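Aac(6')-Ih protein (Acinetobacter baumannii, PDB 4E8O) probably transfers the acetyl group of acetyl coenzyme A to the 6'-amino group of aminoglycoside antibiotics, a modification that confers resistance. Local coordinates at residues 142-145 against 146-150. Numbering follows the deposited sequence.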
# COMPACT_ATOMS: atom_id res chain seq x y z
N GLN B 142 -15.34 -0.13 12.26
CA GLN B 142 -16.05 -1.38 11.96
C GLN B 142 -17.23 -1.17 11.01
O GLN B 142 -17.64 -2.09 10.31
CB GLN B 142 -16.52 -2.05 13.25
CG GLN B 142 -15.40 -2.35 14.24
CD GLN B 142 -15.86 -3.24 15.38
OE1 GLN B 142 -17.00 -3.69 15.40
NE2 GLN B 142 -14.96 -3.49 16.33
N ILE B 143 -17.77 0.05 11.01
CA ILE B 143 -18.87 0.40 10.12
C ILE B 143 -18.41 0.34 8.66
O ILE B 143 -19.14 -0.16 7.79
CB ILE B 143 -19.42 1.80 10.43
CG1 ILE B 143 -20.06 1.81 11.82
CG2 ILE B 143 -20.41 2.25 9.37
CD1 ILE B 143 -20.27 3.19 12.40
N SER B 144 -17.21 0.84 8.41
CA SER B 144 -16.59 0.73 7.09
C SER B 144 -16.37 -0.73 6.74
O SER B 144 -16.46 -1.12 5.58
CB SER B 144 -15.26 1.48 7.07
OG SER B 144 -14.52 1.17 5.90
N HIS B 145 -16.07 -1.55 7.75
CA HIS B 145 -15.88 -2.98 7.54
C HIS B 145 -17.20 -3.61 7.12
O HIS B 145 -17.24 -4.45 6.22
CB HIS B 145 -15.36 -3.67 8.81
CG HIS B 145 -14.08 -3.10 9.34
ND1 HIS B 145 -13.54 -3.48 10.55
CD2 HIS B 145 -13.23 -2.18 8.82
CE1 HIS B 145 -12.42 -2.82 10.76
NE2 HIS B 145 -12.20 -2.02 9.72
N ALA B 146 -18.28 -3.20 7.78
CA ALA B 146 -19.61 -3.70 7.43
C ALA B 146 -20.03 -3.22 6.04
O ALA B 146 -20.63 -3.97 5.27
CB ALA B 146 -20.63 -3.28 8.48
N MET B 147 -19.70 -1.97 5.72
CA MET B 147 -19.98 -1.42 4.40
C MET B 147 -19.23 -2.16 3.29
O MET B 147 -19.80 -2.48 2.25
CB MET B 147 -19.63 0.07 4.34
CG MET B 147 -19.79 0.67 2.95
SD MET B 147 -18.98 2.28 2.74
CE MET B 147 -17.27 1.86 3.06
N HIS B 148 -17.94 -2.44 3.52
CA HIS B 148 -17.13 -3.17 2.55
C HIS B 148 -17.71 -4.55 2.26
O HIS B 148 -17.76 -4.97 1.11
CB HIS B 148 -15.68 -3.30 3.02
CG HIS B 148 -14.81 -2.16 2.63
ND1 HIS B 148 -14.56 -1.09 3.47
CD2 HIS B 148 -14.13 -1.90 1.49
CE1 HIS B 148 -13.76 -0.23 2.87
NE2 HIS B 148 -13.49 -0.70 1.66
N GLN B 149 -18.13 -5.25 3.30
CA GLN B 149 -18.69 -6.58 3.12
C GLN B 149 -20.04 -6.52 2.41
O GLN B 149 -20.39 -7.42 1.66
CB GLN B 149 -18.80 -7.32 4.46
CG GLN B 149 -17.45 -7.51 5.16
CD GLN B 149 -17.57 -8.23 6.49
OE1 GLN B 149 -18.66 -8.32 7.07
NE2 GLN B 149 -16.46 -8.75 6.99
N ALA B 150 -20.78 -5.44 2.63
CA ALA B 150 -22.10 -5.28 2.01
C ALA B 150 -21.96 -4.98 0.52
O ALA B 150 -22.92 -5.12 -0.24
CB ALA B 150 -22.88 -4.18 2.70
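The short helix 142-150, which follows strand 132-138 of the acetyltransferase fold, carries Ser144 and His148 one turn apart, and a histidine side chain here bonds back to the backbone of the turn before it. His148 ND1 donates to Ser144 O at 2.8 Å, with the oxygen close to the imidazole plane. The same carbonyl takes the regular helical bond from His148 N to Ser144 O, 2.9 Å, and the two donors arrive from opposite faces of the carbonyl plane, ND1 standing well above it. A chi1 of 168° sets Ser144 OG beside its own carbonyl carbon, next to the ring edge that meets Ser144 O, and there OG accepts a second, weak and bent bond from His148 ND1 (3.3 Å, N-H...O 123°). Serine suits the place because its short hydroxyl reaches the ring nitrogen one turn on. The other ring nitrogen, NE2, is hydrogen-bonded to Ser135 OG, so both nitrogens of this buried imidazole are engaged and its rotation is fixed. Histidine suits position 148 because it offers two ring nitrogens for bonding while its flat ring packs edge-to-face on Phe153 and stacks on Phe162 of the second subunit. Met147 bends at chi3 (61°) to lay CE 4.0 Å from Ser144 OG. His145 lies back over the preceding turn, where Gln142 CA sits 3.5 Å above one face of its ring, offset toward the rim, and its NE2 reaches Ala138 O at the end of the strand. Gln149 CG rests 3.2 Å from His145 O. Within regular i to i+4 helical bonding, two histidines thus join the helix to the neighbouring strand, and His148 also to the dimer partner, in a GNAT fold.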